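Local coordinates for protein glycosyl hydrolase (Aspergillus fumigatus, PDB 2X8R) that probably cleaves, as a secreted family 25 lysozyme, the beta-1,4 bonds between N-acetylmuramic acid and N-acetylglucosamine in bacterial peptidoglycan, at residues I9-K14 against Y39-F44; P93-I98 against M135-A140; P158-A163 against W179-N184. One frame throughout, in Å; residues are numbered along the deposited sequence.

Contact 1: I9-K14 against Y39-F44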
loop_
_atom_site.group_PDB
_atom_site.type_symbol
_atom_site.label_atom_id
_atom_site.label_comp_id
_atom_site.label_asym_id
_atom_site.label_seq_id
_atom_site.Cartn_x
_atom_site.Cartn_y
_atom_site.Cartn_z
ATOM N N ILE A 9 5.294 -2.269 -7.366
ATOM C CA ILE A 9 6.469 -3.040 -7.733
ATOM C C ILE A 9 7.281 -3.345 -6.481
ATOM O O ILE A 9 7.046 -2.767 -5.437
ATOM C CB ILE A 9 7.355 -2.297 -8.763
ATOM C CG1 ILE A 9 7.736 -0.888 -8.246
ATOM C CG2 ILE A 9 6.627 -2.231 -10.134
ATOM C CD1 ILE A 9 8.780 -0.150 -9.140
ATOM N N SER A 10 8.223 -4.267 -6.628
ATOM C CA SER A 10 9.094 -4.735 -5.531
ATOM C C SER A 10 10.388 -5.312 -6.142
ATOM O O SER A 10 10.625 -5.214 -7.377
ATOM C CB SER A 10 8.380 -5.809 -4.720
ATOM O OG SER A 10 8.243 -7.062 -5.465
ATOM N N ASN A 11 11.232 -5.900 -5.298
ATOM C CA ASN A 11 12.416 -6.613 -5.820
ATOM C C ASN A 11 12.090 -7.735 -6.814
ATOM O O ASN A 11 13.013 -8.245 -7.438
ATOM C CB ASN A 11 13.307 -7.168 -4.706
ATOM C CG ASN A 11 12.686 -8.372 -4.009
ATOM O OD1 ASN A 11 11.477 -8.423 -3.782
ATOM N ND2 ASN A 11 13.515 -9.336 -3.637
ATOM N N HIS A 12 10.824 -8.149 -6.948
ATOM C CA HIS A 12 10.457 -9.090 -8.012
ATOM C C HIS A 12 10.646 -8.497 -9.407
ATOM O O HIS A 12 10.829 -9.236 -10.386
ATOM C CB HIS A 12 9.042 -9.588 -7.844
ATOM C CG HIS A 12 8.886 -10.558 -6.717
ATOM N ND1 HIS A 12 7.935 -11.554 -6.717
ATOM C CD2 HIS A 12 9.580 -10.702 -5.561
ATOM C CE1 HIS A 12 8.033 -12.254 -5.600
ATOM N NE2 HIS A 12 9.026 -11.760 -4.884
ATOM N N GLN A 13 10.603 -7.170 -9.493
ATOM C CA GLN A 13 11.000 -6.456 -10.706
ATOM C C GLN A 13 12.411 -5.866 -10.578
ATOM O O GLN A 13 12.630 -4.846 -9.882
ATOM C CB GLN A 13 10.009 -5.325 -10.999
ATOM C CG GLN A 13 8.637 -5.750 -11.404
ATOM C CD GLN A 13 7.836 -6.386 -10.312
ATOM O OE1 GLN A 13 7.631 -5.827 -9.233
ATOM N NE2 GLN A 13 7.364 -7.602 -10.586
ATOM N N LYS A 14 13.389 -6.501 -11.231
ATOM C CA LYS A 14 14.786 -6.076 -11.100
ATOM C C LYS A 14 15.056 -4.734 -11.734
ATOM O O LYS A 14 16.016 -4.050 -11.368
ATOM C CB LYS A 14 15.735 -7.043 -11.802
ATOM C CG LYS A 14 16.110 -8.240 -11.068
ATOM C CD LYS A 14 16.851 -9.186 -12.060
ATOM C CE LYS A 14 16.886 -10.598 -11.579
ATOM N NZ LYS A 14 17.254 -11.548 -12.723
ATOM N N TYR A 39 13.837 -6.955 7.106
ATOM C CA TYR A 39 14.054 -7.132 5.685
ATOM C C TYR A 39 13.904 -5.786 4.958
ATOM O O TYR A 39 12.835 -5.163 5.039
ATOM C CB TYR A 39 13.056 -8.198 5.180
ATOM C CG TYR A 39 13.121 -8.474 3.702
ATOM C CD1 TYR A 39 12.616 -7.540 2.770
ATOM C CD2 TYR A 39 13.648 -9.676 3.224
ATOM C CE1 TYR A 39 12.715 -7.776 1.396
ATOM C CE2 TYR A 39 13.704 -9.937 1.842
ATOM C CZ TYR A 39 13.231 -8.991 0.959
ATOM O OH TYR A 39 13.289 -9.271 -0.383
ATOM N N LYS A 40 14.949 -5.356 4.227
ATOM C CA LYS A 40 14.892 -4.123 3.404
ATOM C C LYS A 40 14.856 -4.612 1.974
ATOM O O LYS A 40 15.750 -5.385 1.567
ATOM C CB LYS A 40 16.127 -3.196 3.614
ATOM C CG LYS A 40 16.191 -2.605 5.045
ATOM C CD LYS A 40 17.496 -1.821 5.350
ATOM C CE LYS A 40 17.681 -1.639 6.882
ATOM N NZ LYS A 40 18.538 -0.462 7.246
ATOM N N ASP A 41 13.828 -4.216 1.206
ATOM C CA ASP A 41 13.789 -4.588 -0.211
ATOM C C ASP A 41 14.972 -3.884 -0.919
ATOM O O ASP A 41 15.105 -2.638 -0.907
ATOM C CB ASP A 41 12.451 -4.197 -0.841
ATOM C CG ASP A 41 12.350 -4.647 -2.293
ATOM O OD1 ASP A 41 13.216 -4.241 -3.070
ATOM O OD2 ASP A 41 11.413 -5.415 -2.618
ATOM N N THR A 42 15.861 -4.685 -1.496
ATOM C CA THR A 42 17.131 -4.155 -1.997
ATOM C C THR A 42 17.058 -3.431 -3.337
ATOM O O THR A 42 18.075 -2.845 -3.776
ATOM C CB THR A 42 18.197 -5.280 -2.113
ATOM O OG1 THR A 42 17.660 -6.392 -2.847
ATOM C CG2 THR A 42 18.591 -5.770 -0.691
ATOM N N VAL A 43 15.898 -3.481 -3.971
ATOM C CA VAL A 43 15.662 -2.746 -5.225
ATOM C C VAL A 43 14.883 -1.487 -4.958
ATOM O O VAL A 43 14.823 -0.637 -5.824
ATOM C CB VAL A 43 14.945 -3.603 -6.308
ATOM C CG1 VAL A 43 15.013 -2.901 -7.650
ATOM C CG2 VAL A 43 15.629 -4.960 -6.409
ATOM N N PHE A 44 14.385 -1.310 -3.739
ATOM C CA PHE A 44 13.610 -0.110 -3.419
ATOM C C PHE A 44 14.315 1.194 -3.840
ATOM O O PHE A 44 13.725 2.058 -4.501
ATOM C CB PHE A 44 13.303 -0.055 -1.907
ATOM C CG PHE A 44 12.715 1.268 -1.489
ATOM C CD1 PHE A 44 11.347 1.478 -1.608
ATOM C CD2 PHE A 44 13.531 2.312 -1.043
ATOM C CE1 PHE A 44 10.772 2.715 -1.270
ATOM C CE2 PHE A 44 12.979 3.561 -0.714
ATOM C CZ PHE A 44 11.591 3.750 -0.815
HETATM O O HOH W 1 11.060 -8.122 -1.376
#
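Asn11 and Val43, their CA atoms 5.1 Å apart, mark where the loop 9-14 meets the turn that follows strand 39-40, and no strand pairing joins the segments. Each segment makes a type I turn here, Ser10 to Gln13 on one side and Asp41 to Phe44 on the other, so the contact is one of turn against turn. The first turn is reinforced by its own side chains: Ser10 OG accepts from His12 N in an ST turn, and Gln13 OE1 reaches back to Ser10 N.

Asp41 serves both turns at once. Its CG lies anti to the backbone N (chi1 -177°), which extends the carboxylate toward the facing loop. There OD2 accepts from Asn11 N at 2.7 Å through its syn lone pair, the N-H pointing at it at 156°. The other oxygen, OD1, turns back on its own segment and takes Val43 N at 2.9 Å, met nearly head-on, together with a weak bond from Phe44 N; this caps the approach to helix 44-53.

Beside this carboxylate stands the amide of Asn11, its plane 85° from that of Asp41. Water 1 donates to Asn11 OD1 and also binds Tyr39 OH at 2.7 Å, bridging the amide to the phenol. Val43 CG2 packs against Asn11 CB at 3.6 Å, while its other methyl, CG1, lies 3.8 Å from Gln13 O.

A capping aspartate that also grips a neighbouring turn thus ties the loop after strand 3-9 to the turn between strand 39-40 and helix 44-53, beside the adjacent parallel strands 3-9 and 26-35 of this family's TIM-barrel-type fold.

Contact 2: P93-I98 against M135-A140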
loop_
_atom_site.group_PDB
_atom_site.type_symbol
_atom_site.label_atom_id
_atom_site.label_comp_id
_atom_site.label_asym_id
_atom_site.label_seq_id
_atom_site.Cartn_x
_atom_site.Cartn_y
_atom_site.Cartn_z
ATOM N N PRO A 93 1.192 8.796 0.599
ATOM C CA PRO A 93 1.376 8.250 1.954
ATOM C C PRO A 93 1.797 6.765 1.898
ATOM O O PRO A 93 1.373 6.034 0.980
ATOM C CB PRO A 93 -0.024 8.343 2.583
ATOM C CG PRO A 93 -0.959 8.581 1.438
ATOM C CD PRO A 93 -0.208 9.126 0.278
ATOM N N GLY A 94 2.602 6.326 2.865
ATOM C CA GLY A 94 3.062 4.918 2.919
ATOM C C GLY A 94 1.863 3.973 2.945
ATOM O O GLY A 94 0.804 4.299 3.443
ATOM N N MET A 95 2.036 2.761 2.424
ATOM C CA MET A 95 0.941 1.819 2.323
ATOM C C MET A 95 1.325 0.571 3.137
ATOM O O MET A 95 2.446 0.046 3.010
ATOM C CB MET A 95 0.704 1.456 0.838
ATOM C CG MET A 95 -0.285 0.276 0.664
ATOM S SD MET A 95 -0.613 0.064 -1.111
ATOM C CE MET A 95 0.612 -1.153 -1.556
ATOM N N LEU A 96 0.415 0.155 4.010
ATOM C CA LEU A 96 0.593 -1.095 4.743
ATOM C C LEU A 96 -0.016 -2.226 3.943
ATOM O O LEU A 96 -1.229 -2.227 3.717
ATOM C CB LEU A 96 -0.121 -0.995 6.077
ATOM C CG LEU A 96 -0.202 -2.289 6.924
ATOM C CD1 LEU A 96 1.180 -2.811 7.364
ATOM C CD2 LEU A 96 -1.102 -2.033 8.188
ATOM N N ASP A 97 0.803 -3.183 3.520
ATOM C CA ASP A 97 0.309 -4.370 2.804
ATOM C C ASP A 97 0.041 -5.431 3.856
ATOM O O ASP A 97 0.974 -6.034 4.398
ATOM C CB ASP A 97 1.369 -4.796 1.776
ATOM C CG ASP A 97 1.036 -6.087 1.048
ATOM O OD1 ASP A 97 0.160 -6.852 1.512
ATOM O OD2 ASP A 97 1.656 -6.285 -0.027
ATOM N N ILE A 98 -1.220 -5.588 4.167
ATOM C CA ILE A 98 -1.641 -6.456 5.245
ATOM C C ILE A 98 -2.665 -7.501 4.697
ATOM O O ILE A 98 -3.811 -7.194 4.532
ATOM C CB ILE A 98 -2.205 -5.648 6.440
ATOM C CG1 ILE A 98 -2.723 -6.567 7.547
ATOM C CG2 ILE A 98 -3.253 -4.680 6.000
ATOM C CD1 ILE A 98 -1.703 -7.390 8.257
ATOM N N MET A 135 -2.062 4.246 3.755
ATOM C CA MET A 135 -3.056 3.461 2.998
ATOM C C MET A 135 -3.036 2.020 3.516
ATOM O O MET A 135 -1.981 1.579 4.025
ATOM C CB MET A 135 -2.760 3.493 1.506
ATOM C CG MET A 135 -2.426 4.910 1.086
ATOM S SD MET A 135 -2.566 5.158 -0.721
ATOM C CE MET A 135 -1.106 4.289 -1.188
ATOM N N ILE A 136 -4.182 1.341 3.500
ATOM C CA ILE A 136 -4.236 -0.067 3.877
ATOM C C ILE A 136 -4.552 -0.850 2.608
ATOM O O ILE A 136 -5.576 -0.585 1.936
ATOM C CB ILE A 136 -5.303 -0.349 4.987
ATOM C CG1 ILE A 136 -4.817 0.255 6.335
ATOM C CG2 ILE A 136 -5.644 -1.867 5.067
ATOM C CD1 ILE A 136 -5.863 0.136 7.497
ATOM N N TYR A 137 -3.654 -1.778 2.283
ATOM C CA TYR A 137 -3.811 -2.675 1.127
ATOM C C TYR A 137 -4.218 -4.062 1.624
ATOM O O TYR A 137 -3.506 -4.678 2.435
ATOM C CB TYR A 137 -2.491 -2.769 0.311
ATOM C CG TYR A 137 -2.444 -3.914 -0.703
ATOM C CD1 TYR A 137 -1.887 -5.135 -0.354
ATOM C CD2 TYR A 137 -2.952 -3.757 -1.983
ATOM C CE1 TYR A 137 -1.834 -6.190 -1.251
ATOM C CE2 TYR A 137 -2.898 -4.788 -2.915
ATOM C CZ TYR A 137 -2.333 -6.011 -2.535
ATOM O OH TYR A 137 -2.240 -7.077 -3.420
ATOM N N THR A 138 -5.339 -4.572 1.105
ATOM C CA THR A 138 -5.793 -5.892 1.523
ATOM C C THR A 138 -6.808 -6.419 0.513
ATOM O O THR A 138 -7.016 -5.791 -0.536
ATOM C CB THR A 138 -6.374 -5.808 2.958
ATOM O OG1 THR A 138 -6.531 -7.133 3.518
ATOM C CG2 THR A 138 -7.715 -5.071 2.939
ATOM N N THR A 139 -7.346 -7.606 0.783
ATOM C CA THR A 139 -8.505 -8.070 0.035
ATOM C C THR A 139 -9.703 -8.093 0.959
ATOM O O THR A 139 -9.554 -8.193 2.177
ATOM C CB THR A 139 -8.328 -9.482 -0.581
ATOM O OG1 THR A 139 -8.209 -10.454 0.469
ATOM C CG2 THR A 139 -7.057 -9.558 -1.476
ATOM N N ALA A 140 -10.909 -8.075 0.384
ATOM C CA ALA A 140 -12.111 -8.172 1.228
ATOM C C ALA A 140 -12.119 -9.512 1.999
ATOM O O ALA A 140 -12.454 -9.548 3.183
ATOM C CB ALA A 140 -13.381 -8.000 0.383
#
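Leu96 and Ile98 alternate with Met135 and Tyr137 in the hydrogen bonding of two neighbouring parallel strands, the flanks of the beta-alpha-beta unit formed by strand 95-97, helix 112-130 and strand 135-138 of the barrel. Leu96 N donates to Met135 O at 2.8 Å, Tyr137 N to Leu96 O at 2.9 Å, and Ile98 N to Tyr137 O; Met135 N, bonded to Gly94 O, opens the series. A side chain closes it, for Thr138 OG1, anti to its own N (chi1 -166°), donates to Ile98 O at 2.9 Å.

Asp97, with Glu99 part of the family's DXE motif, lies alongside Tyr137 and points the same way. Its OD1 meets the ring edge, 3.3 Å from Tyr137 CD1, with carboxylate and ring planes 71° apart. On this same face Met95 crosses the tyrosine obliquely: SD touches Tyr137 CB at 3.7 Å and makes a Met-aromatic contact from neither squarely above nor in plane. The bent end of Met135 brings CE to 3.9 Å from Met95 CB.

Leu96 and Ile136 occupy the other face, where Leu96 packs on helix 112-130. Nearby, the two branch methyls Ile98 CG2 and Ile136 CG2 meet at 3.8 Å.

Contact 3: P158-A163 against W179-N184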
loop_
_atom_site.group_PDB
_atom_site.type_symbol
_atom_site.label_atom_id
_atom_site.label_comp_id
_atom_site.label_asym_id
_atom_site.label_seq_id
_atom_site.Cartn_x
_atom_site.Cartn_y
_atom_site.Cartn_z
ATOM N N PRO A 158 -6.815 5.442 3.657
ATOM C CA PRO A 158 -7.280 5.080 2.294
ATOM C C PRO A 158 -7.205 3.574 2.034
ATOM O O PRO A 158 -6.216 2.940 2.417
ATOM C CB PRO A 158 -6.306 5.827 1.365
ATOM C CG PRO A 158 -5.850 7.015 2.258
ATOM C CD PRO A 158 -5.648 6.330 3.622
ATOM N N LEU A 159 -8.249 3.001 1.431
ATOM C CA LEU A 159 -8.229 1.555 1.170
ATOM C C LEU A 159 -7.680 1.282 -0.232
ATOM O O LEU A 159 -8.124 1.911 -1.198
ATOM C CB LEU A 159 -9.661 0.970 1.257
ATOM C CG LEU A 159 -9.857 -0.488 0.801
ATOM C CD1 LEU A 159 -9.212 -1.426 1.861
ATOM C CD2 LEU A 159 -11.370 -0.673 0.699
ATOM N N VAL A 160 -6.746 0.335 -0.331
ATOM C CA VAL A 160 -6.194 -0.099 -1.588
ATOM C C VAL A 160 -6.696 -1.529 -1.667
ATOM O O VAL A 160 -6.248 -2.410 -0.903
ATOM C CB VAL A 160 -4.621 -0.065 -1.639
ATOM C CG1 VAL A 160 -4.115 -0.503 -3.068
ATOM C CG2 VAL A 160 -4.114 1.336 -1.258
ATOM N N LEU A 161 -7.624 -1.766 -2.587
ATOM C CA LEU A 161 -8.352 -3.041 -2.586
ATOM C C LEU A 161 -8.002 -3.929 -3.749
ATOM O O LEU A 161 -8.180 -3.548 -4.901
ATOM C CB LEU A 161 -9.872 -2.760 -2.560
ATOM C CG LEU A 161 -10.872 -3.909 -2.446
ATOM C CD1 LEU A 161 -10.579 -4.781 -1.220
ATOM C CD2 LEU A 161 -12.328 -3.314 -2.359
ATOM N N ALA A 162 -7.498 -5.134 -3.460
ATOM C CA ALA A 162 -7.092 -6.032 -4.544
ATOM C C ALA A 162 -8.258 -6.941 -4.893
ATOM O O ALA A 162 -8.798 -7.606 -3.999
ATOM C CB ALA A 162 -5.852 -6.851 -4.170
ATOM N N ALA A 163 -8.642 -6.951 -6.166
ATOM C CA ALA A 163 -9.736 -7.803 -6.668
ATOM C C ALA A 163 -9.546 -7.850 -8.172
ATOM O O ALA A 163 -9.809 -6.854 -8.875
ATOM C CB ALA A 163 -11.141 -7.244 -6.251
ATOM N N TRP A 179 -13.200 2.145 -2.270
ATOM C CA TRP A 179 -11.743 2.067 -2.362
ATOM C C TRP A 179 -11.193 3.388 -2.842
ATOM O O TRP A 179 -11.850 4.115 -3.618
ATOM C CB TRP A 179 -11.351 0.922 -3.330
ATOM C CG TRP A 179 -12.173 0.910 -4.625
ATOM C CD1 TRP A 179 -13.403 0.293 -4.831
ATOM C CD2 TRP A 179 -11.821 1.522 -5.884
ATOM N NE1 TRP A 179 -13.798 0.482 -6.117
ATOM C CE2 TRP A 179 -12.855 1.223 -6.790
ATOM C CE3 TRP A 179 -10.698 2.231 -6.342
ATOM C CZ2 TRP A 179 -12.838 1.671 -8.133
ATOM C CZ3 TRP A 179 -10.670 2.685 -7.677
ATOM C CH2 TRP A 179 -11.733 2.395 -8.555
ATOM N N THR A 180 -9.984 3.714 -2.392
ATOM C CA THR A 180 -9.207 4.832 -2.941
ATOM C C THR A 180 -8.382 4.361 -4.144
ATOM O O THR A 180 -8.325 5.050 -5.138
ATOM C CB THR A 180 -8.318 5.470 -1.877
ATOM O OG1 THR A 180 -9.130 5.969 -0.799
ATOM C CG2 THR A 180 -7.465 6.614 -2.454
ATOM N N ILE A 181 -7.777 3.171 -4.038
ATOM C CA ILE A 181 -7.033 2.538 -5.135
ATOM C C ILE A 181 -7.509 1.093 -5.279
ATOM O O ILE A 181 -7.676 0.398 -4.281
ATOM C CB ILE A 181 -5.519 2.447 -4.829
ATOM C CG1 ILE A 181 -4.951 3.805 -4.462
ATOM C CG2 ILE A 181 -4.750 1.850 -6.020
ATOM C CD1 ILE A 181 -5.088 4.790 -5.515
ATOM N N TRP A 182 -7.692 0.641 -6.518
ATOM C CA TRP A 182 -8.130 -0.729 -6.797
ATOM C C TRP A 182 -6.974 -1.405 -7.496
ATOM O O TRP A 182 -6.515 -0.914 -8.531
ATOM C CB TRP A 182 -9.331 -0.634 -7.762
ATOM C CG TRP A 182 -9.722 -1.915 -8.409
ATOM C CD1 TRP A 182 -9.587 -3.181 -7.886
ATOM C CD2 TRP A 182 -10.377 -2.072 -9.689
ATOM N NE1 TRP A 182 -10.115 -4.113 -8.768
ATOM C CE2 TRP A 182 -10.564 -3.462 -9.891
ATOM C CE3 TRP A 182 -10.757 -1.183 -10.699
ATOM C CZ2 TRP A 182 -11.155 -3.984 -11.047
ATOM C CZ3 TRP A 182 -11.348 -1.694 -11.853
ATOM C CH2 TRP A 182 -11.544 -3.099 -12.018
ATOM N N GLN A 183 -6.465 -2.491 -6.911
ATOM C CA GLN A 183 -5.448 -3.265 -7.611
ATOM C C GLN A 183 -6.155 -4.284 -8.461
ATOM O O GLN A 183 -6.784 -5.240 -7.956
ATOM C CB GLN A 183 -4.466 -3.908 -6.629
ATOM C CG GLN A 183 -3.258 -4.589 -7.324
ATOM C CD GLN A 183 -2.482 -5.388 -6.354
ATOM O OE1 GLN A 183 -2.939 -6.453 -5.911
ATOM N NE2 GLN A 183 -1.331 -4.851 -5.929
ATOM N N ASN A 184 -6.153 -4.008 -9.766
ATOM C CA ASN A 184 -7.060 -4.696 -10.656
ATOM C C ASN A 184 -6.457 -5.914 -11.365
ATOM O O ASN A 184 -7.204 -6.703 -11.959
ATOM C CB ASN A 184 -7.669 -3.709 -11.659
ATOM C CG ASN A 184 -6.664 -3.194 -12.636
ATOM O OD1 ASN A 184 -5.737 -2.497 -12.269
ATOM N ND2 ASN A 184 -6.830 -3.557 -13.911
HETATM O O HOH W 2 -10.764 4.460 0.724
#
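Val160 pairs with Ile181, Leu161 with Trp182 and Ala162 with Gln183 in parallel register, the axes of strands 159-162 and 181-184 approaching to 4.5 Å, with 18° between their directions. At the start an extra residue is accommodated, and Leu159 O accepts from both Thr180 N and Ile181 N, as in a beta bulge. Water 2 spans the same point: it accepts from Leu159 N and lies 2.7 Å from Thr180 OG1.

Trp182 adds a side-chain hydrogen bond to the strand pairing. With CG anti to the backbone N (chi1 167°), the indole reaches across to Ala163, and NE1 donates to Ala163 O at 2.8 Å, onto a lone pair and close to the ring plane. Leu161 O lies at the same ring's edge, 3.3 Å from Trp182 CD1. Over the centre of one indole face sits Asn184 CB, while Trp182 CB in turn covers the Trp179 ring near its rim.

On the opposite face of the sheet Val160 packs on Ile181. Ala162 CB abuts Gln183 OE1 at 3.4 Å. In that buried amide OE1 bonds Tyr164 OH and Tyr137 OH, and NE2 bonds Asp8 OD2.

Bonds at both ends of the amide should fix its rotation, whereas the indole N-H of Trp182 donates to the carbonyl of Ala163, adding a side-chain bond just beyond the last bridged pair.

Contacts 2 and 3 are successive seams of one curved sheet, their centres 8 Å apart, since strand 135-138 also pairs with strand 159-162. Ile136 O and Val160 N, 2.7 Å apart, probably hydrogen-bond across that shared boundary. Contact 1 stands apart, its centre about 17 Å from that of contact 2 and about 21 Å from that of contact 3, on the other side of the chain's centre from the latter; its nearest atoms stay about 8 Å and 7 Å away. Tyr137 has Asp97 of the DXE motif at its ring edge and Gln183 at its hydroxyl, consistent with an active site at the C-terminal ends of the barrel strands, as is usual in TIM-barrel enzymes.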